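Local coordinates for glutamine cyclotransferase (Porphyromonas gingivalis W83, PDB 6QQL), which probably catalyses the zinc-dependent cyclisation of N-terminal glutamine to pyroglutamate, as expected of a glutaminyl-peptide cyclotransferase, at residues E214-S219 with D252-I257; G223-V228 with P263-I268. All coordinates share one frame; numbering follows the deposited sequence.

Contact 1 of 2, residues E214-S219 with D252-I257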
loop_
_atom_site.group_PDB
_atom_site.type_symbol
_atom_site.label_atom_id
_atom_site.label_comp_id
_atom_site.label_asym_id
_atom_site.label_seq_id
_atom_site.Cartn_x
_atom_site.Cartn_y
_atom_site.Cartn_z
ATOM N N GLU A 214 -0.855 -0.525 14.529
ATOM C CA GLU A 214 0.555 -0.187 14.376
ATOM C C GLU A 214 0.875 1.011 15.257
ATOM O O GLU A 214 0.094 1.972 15.319
ATOM C CB GLU A 214 0.872 0.136 12.915
ATOM C CG GLU A 214 2.357 0.184 12.579
ATOM C CD GLU A 214 3.027 1.506 12.967
ATOM O OE1 GLU A 214 4.126 1.458 13.565
ATOM O OE2 GLU A 214 2.466 2.588 12.678
ATOM N N TYR A 215 2.031 0.953 15.946
ATOM C CA TYR A 215 2.300 1.914 17.017
ATOM C C TYR A 215 2.295 3.354 16.514
ATOM O O TYR A 215 1.617 4.216 17.084
ATOM C CB TYR A 215 3.612 1.613 17.729
ATOM C CG TYR A 215 3.884 2.678 18.788
ATOM C CD1 TYR A 215 3.104 2.748 19.936
ATOM C CD2 TYR A 215 4.898 3.620 18.632
ATOM C CE1 TYR A 215 3.326 3.721 20.891
ATOM C CE2 TYR A 215 5.131 4.591 19.592
ATOM C CZ TYR A 215 4.340 4.644 20.719
ATOM O OH TYR A 215 4.558 5.618 21.682
ATOM N N PHE A 216 3.093 3.646 15.484
ATOM C CA PHE A 216 3.177 5.009 14.960
ATOM C C PHE A 216 1.809 5.493 14.485
ATOM O O PHE A 216 1.416 6.650 14.723
ATOM C CB PHE A 216 4.216 5.060 13.841
ATOM C CG PHE A 216 5.583 4.631 14.286
ATOM C CD1 PHE A 216 6.111 5.088 15.498
ATOM C CD2 PHE A 216 6.342 3.748 13.517
ATOM C CE1 PHE A 216 7.382 4.675 15.942
ATOM C CE2 PHE A 216 7.611 3.330 13.949
ATOM C CZ PHE A 216 8.130 3.799 15.174
ATOM N N SER A 217 1.061 4.608 13.826
ATOM C CA SER A 217 -0.292 4.945 13.406
ATOM C C SER A 217 -1.145 5.333 14.600
ATOM O O SER A 217 -1.817 6.373 14.583
ATOM C CB SER A 217 -0.891 3.757 12.670
ATOM O OG SER A 217 0.099 3.177 11.848
ATOM N N LYS A 218 -1.110 4.505 15.653
ATOM C CA LYS A 218 -1.857 4.780 16.879
ATOM C C LYS A 218 -1.397 6.075 17.524
ATOM O O LYS A 218 -2.222 6.862 17.998
ATOM C CB LYS A 218 -1.665 3.622 17.863
ATOM C CG LYS A 218 -2.454 3.698 19.189
ATOM C CD LYS A 218 -1.631 3.038 20.322
ATOM C CE LYS A 218 -2.406 2.845 21.630
ATOM N NZ LYS A 218 -1.501 2.617 22.805
ATOM N N SER A 219 -0.088 6.348 17.484
ATOM C CA SER A 219 0.446 7.551 18.119
ATOM C C SER A 219 -0.007 8.807 17.392
ATOM O O SER A 219 -0.568 9.722 18.003
ATOM C CB SER A 219 1.975 7.510 18.171
ATOM O OG SER A 219 2.442 6.586 19.126
ATOM N N ASP A 252 5.845 3.038 4.765
ATOM C CA ASP A 252 5.734 4.248 3.961
ATOM C C ASP A 252 4.991 5.352 4.682
ATOM O O ASP A 252 5.143 6.515 4.305
ATOM C CB ASP A 252 5.062 3.968 2.616
ATOM C CG ASP A 252 5.957 3.164 1.698
ATOM O OD1 ASP A 252 7.182 3.485 1.664
ATOM O OD2 ASP A 252 5.437 2.248 1.009
ATOM N N HIS A 253 4.183 5.020 5.694
ATOM C CA HIS A 253 3.424 6.063 6.373
ATOM C C HIS A 253 4.317 6.904 7.272
ATOM O O HIS A 253 4.089 8.117 7.408
ATOM C CB HIS A 253 2.262 5.459 7.169
ATOM C CG HIS A 253 2.684 4.572 8.301
ATOM N ND1 HIS A 253 3.593 3.546 8.150
ATOM C CD2 HIS A 253 2.286 4.535 9.596
ATOM C CE1 HIS A 253 3.756 2.933 9.309
ATOM N NE2 HIS A 253 2.974 3.512 10.202
ATOM N N VAL A 254 5.393 6.325 7.800
ATOM C CA VAL A 254 6.240 7.078 8.720
ATOM C C VAL A 254 6.847 8.315 8.069
ATOM O O VAL A 254 6.663 9.419 8.608
ATOM C CB VAL A 254 7.303 6.162 9.344
ATOM C CG1 VAL A 254 8.285 7.026 10.119
ATOM C CG2 VAL A 254 6.630 5.118 10.216
ATOM N N PRO A 255 7.547 8.224 6.924
ATOM C CA PRO A 255 8.092 9.463 6.321
ATOM C C PRO A 255 7.039 10.514 6.072
ATOM O O PRO A 255 7.323 11.704 6.251
ATOM C CB PRO A 255 8.716 8.988 5.001
ATOM C CG PRO A 255 8.927 7.521 5.178
ATOM C CD PRO A 255 7.855 7.035 6.103
ATOM N N VAL A 256 5.818 10.104 5.711
ATOM C CA VAL A 256 4.750 11.059 5.434
ATOM C C VAL A 256 4.360 11.821 6.699
ATOM O O VAL A 256 4.107 13.035 6.664
ATOM C CB VAL A 256 3.549 10.337 4.789
ATOM C CG1 VAL A 256 2.394 11.293 4.548
ATOM C CG2 VAL A 256 3.971 9.720 3.459
ATOM N N ILE A 257 4.325 11.134 7.839
ATOM C CA ILE A 257 4.000 11.825 9.077
ATOM C C ILE A 257 5.107 12.798 9.445
ATOM O O ILE A 257 4.840 13.955 9.787
ATOM C CB ILE A 257 3.727 10.807 10.193
ATOM C CG1 ILE A 257 2.492 9.969 9.828
ATOM C CG2 ILE A 257 3.539 11.528 11.522
ATOM C CD1 ILE A 257 2.456 8.588 10.464
#

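Contact 2 of 2, residues G223-V228 with P263-I268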
loop_
_atom_site.group_PDB
_atom_site.type_symbol
_atom_site.label_atom_id
_atom_site.label_comp_id
_atom_site.label_asym_id
_atom_site.label_seq_id
_atom_site.Cartn_x
_atom_site.Cartn_y
_atom_site.Cartn_z
ATOM N N GLY A 223 -7.549 9.321 16.142
ATOM C CA GLY A 223 -8.913 9.373 15.659
ATOM C C GLY A 223 -9.061 8.571 14.394
ATOM O O GLY A 223 -10.004 7.791 14.248
ATOM N N LEU A 224 -8.090 8.705 13.493
ATOM C CA LEU A 224 -8.094 7.951 12.248
ATOM C C LEU A 224 -8.121 6.452 12.493
ATOM O O LEU A 224 -9.012 5.748 12.010
ATOM C CB LEU A 224 -6.860 8.337 11.436
ATOM C CG LEU A 224 -6.763 7.734 10.049
ATOM C CD1 LEU A 224 -8.113 7.795 9.324
ATOM C CD2 LEU A 224 -5.644 8.450 9.300
ATOM N N ILE A 225 -7.180 5.956 13.292
ATOM C CA ILE A 225 -7.122 4.526 13.580
ATOM C C ILE A 225 -8.451 4.031 14.156
ATOM O O ILE A 225 -8.946 2.965 13.769
ATOM C CB ILE A 225 -5.901 4.224 14.478
ATOM C CG1 ILE A 225 -5.368 2.812 14.254
ATOM C CG2 ILE A 225 -6.165 4.467 15.965
ATOM C CD1 ILE A 225 -4.148 2.535 15.082
ATOM N N SER A 226 -9.066 4.802 15.067
ATOM C CA SER A 226 -10.338 4.377 15.656
ATOM C C SER A 226 -11.455 4.373 14.617
ATOM O O SER A 226 -12.257 3.431 14.554
ATOM C CB SER A 226 -10.722 5.263 16.843
ATOM O OG SER A 226 -9.722 5.243 17.843
ATOM N N ALA A 227 -11.549 5.448 13.831
ATOM C CA ALA A 227 -12.602 5.555 12.830
ATOM C C ALA A 227 -12.560 4.389 11.842
ATOM O O ALA A 227 -13.603 3.853 11.457
ATOM C CB ALA A 227 -12.489 6.900 12.111
ATOM N N VAL A 228 -11.368 3.984 11.407
ATOM C CA VAL A 228 -11.290 2.883 10.457
ATOM C C VAL A 228 -11.713 1.584 11.124
ATOM O O VAL A 228 -12.587 0.868 10.626
ATOM C CB VAL A 228 -9.873 2.768 9.864
ATOM C CG1 VAL A 228 -9.758 1.501 9.040
ATOM C CG2 VAL A 228 -9.568 3.975 8.983
ATOM N N PRO A 263 -1.471 12.968 9.428
ATOM C CA PRO A 263 -1.759 11.792 10.263
ATOM C C PRO A 263 -2.100 10.595 9.390
ATOM O O PRO A 263 -3.061 10.626 8.616
ATOM C CB PRO A 263 -2.952 12.241 11.116
ATOM C CG PRO A 263 -3.599 13.271 10.313
ATOM C CD PRO A 263 -2.500 14.008 9.573
ATOM N N CYS A 264 -1.281 9.550 9.486
ATOM C CA CYS A 264 -1.434 8.356 8.667
ATOM C C CYS A 264 -1.550 7.107 9.535
ATOM O O CYS A 264 -1.051 7.071 10.666
ATOM C CB CYS A 264 -0.259 8.218 7.691
ATOM S SG CYS A 264 -0.060 9.670 6.609
ATOM N N ILE A 265 -2.285 6.105 9.025
ATOM C CA ILE A 265 -2.321 4.773 9.622
ATOM C C ILE A 265 -1.886 3.743 8.585
ATOM O O ILE A 265 -2.019 3.929 7.372
ATOM C CB ILE A 265 -3.700 4.378 10.187
ATOM C CG1 ILE A 265 -4.688 4.121 9.041
ATOM C CG2 ILE A 265 -4.180 5.412 11.201
ATOM C CD1 ILE A 265 -6.119 3.926 9.471
ATOM N N ASP A 266 -1.429 2.609 9.096
ATOM C CA ASP A 266 -0.919 1.512 8.289
ATOM C C ASP A 266 -1.770 0.271 8.557
ATOM O O ASP A 266 -1.638 -0.369 9.607
ATOM C CB ASP A 266 0.544 1.259 8.631
ATOM C CG ASP A 266 1.240 0.410 7.605
ATOM O OD1 ASP A 266 0.620 0.055 6.582
ATOM O OD2 ASP A 266 2.410 0.075 7.835
ATOM N N ILE A 267 -2.621 -0.093 7.603
ATOM C CA ILE A 267 -3.332 -1.362 7.662
ATOM C C ILE A 267 -2.377 -2.417 7.107
ATOM O O ILE A 267 -2.143 -2.477 5.901
ATOM C CB ILE A 267 -4.651 -1.322 6.886
ATOM C CG1 ILE A 267 -5.583 -0.255 7.456
ATOM C CG2 ILE A 267 -5.361 -2.653 7.006
ATOM C CD1 ILE A 267 -6.524 0.350 6.429
ATOM N N ILE A 268 -1.795 -3.229 7.988
ATOM C CA ILE A 268 -0.698 -4.119 7.630
ATOM C C ILE A 268 -0.819 -5.428 8.400
ATOM O O ILE A 268 -1.087 -5.444 9.606
ATOM C CB ILE A 268 0.669 -3.456 7.885
ATOM C CG1 ILE A 268 1.814 -4.439 7.602
ATOM C CG2 ILE A 268 0.739 -2.882 9.304
ATOM C CD1 ILE A 268 3.176 -3.761 7.406
#

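Contact 1 of 2, residues E214-S219 with D252-I257
The imidazole of His253 receives the carboxylate of Glu214 at its edge and carries CG2 of its own neighbour Val254 over one face, offset toward the rim. The two flat groups meet almost at right angles, with their planes 81° apart. His253 NE2 donates to Glu214 OE2 at 2.7 Å in a nearly straight bond (167° at the hydrogen). The oxygen lies close to the ring plane, yet the ring N-H reaches it from well above the carboxylate plane. The imidazole is set between the backbone N and the carbonyl carbon of its residue (chi1 65°), and from there points at the start of helix 215-220. Glu214 OE2 takes two further bonds, from Ser217 N (2.7 Å) and from Ser217 OG (2.6 Å), the hydroxyl being met by the anti lone pair of OE2. OE1 accepts from Phe216 N at 3.1 Å and also from Leu249 N. With both oxygens gripped the buried carboxylate can hardly rotate, and the adjoining helix end would probably stabilise its negative charge. Beside this polar cluster, CD2 of Phe216 meets Val254 CG2 at 3.6 Å, and Phe216 CB passes near His253 NE2. Strand 264-268 is touched by both His253 and Ser217. Two inclined helices are thus joined by a histidine-carboxylate hydrogen bond built onto a helix N-cap, in which Glu214 accepts from Phe216 N and Ser217 N.

Contact 2 of 2, residues G223-V228 with P263-I268
Ile265 projects from strand 264-268 against Leu224, Ile225 and Val228 of helix 222-234, the helix-on-sheet packing of an alpha/beta fold. The strand is the outermost on its side of the mixed sheet and pairs in parallel with strand 197-202, while the helix runs over one face at 42° to it, their axes 8.2 Å apart. No hydrogen bond crosses the interface, which is built from aliphatic branches. The conformation of Ile265 decides how these are shared. Its CG1 sits between the backbone N and the carbonyl carbon (chi1 71°), which sends the longer branch with CD1 toward Val228 and leaves CG2 beside the backbone N, facing the preceding helical turn. There CG2 touches Leu224 CG at 3.7 Å and comes equally near the backbone N of Ile225. Ile225 itself presents CB rather than the end of its extended chain, 3.9 Å from Ile265 CG2, so it flanks the isoleucine more than it covers it. Leu224 slants across Ile265 and touches both of its branches, with CG also 3.9 Å from Ile265 CD1. Just before the strand, Leu224 CD2 also reaches the carbonyl oxygen of Pro263. Further along, Ile267 starts out beside the helix, but its chain extends so that CD1 comes within 4.3 Å of Val228 CG1. Helix 294-311 closes the same layer, where Tyr307 meets Leu224, Thr303 meets Val228 and Val304 meets Ile267. Cys264 points from the other face of the strand, toward helix 253-260. One turn beyond Leu224, Val228 and Ile265 reach toward each other tip to tip, with Val228 CG2 3.5 Å from Ile265 CD1.

After strands 197-202 and 211-213, the chain enters helix 215-220, where the first half of contact 1 lies, and then helix 222-234, which supplies the first half of contact 2. It returns in helix 253-260, closing a 32-residue loop through contact 1, and in strand 264-268, closing a 34-residue loop through contact 2. Because the segments alternate, the loops cross instead of nesting, and both contain residues 229-251. The last strand is where the contacts meet: Ser217 OG lies 3.2 Å from Asp266 N, a probable weak hydrogen bond, and Val256 packs on Cys264. Together they tie three helices to the edge of the central sheet, with helices 222-234 and 253-260 on opposite faces of strand 264-268.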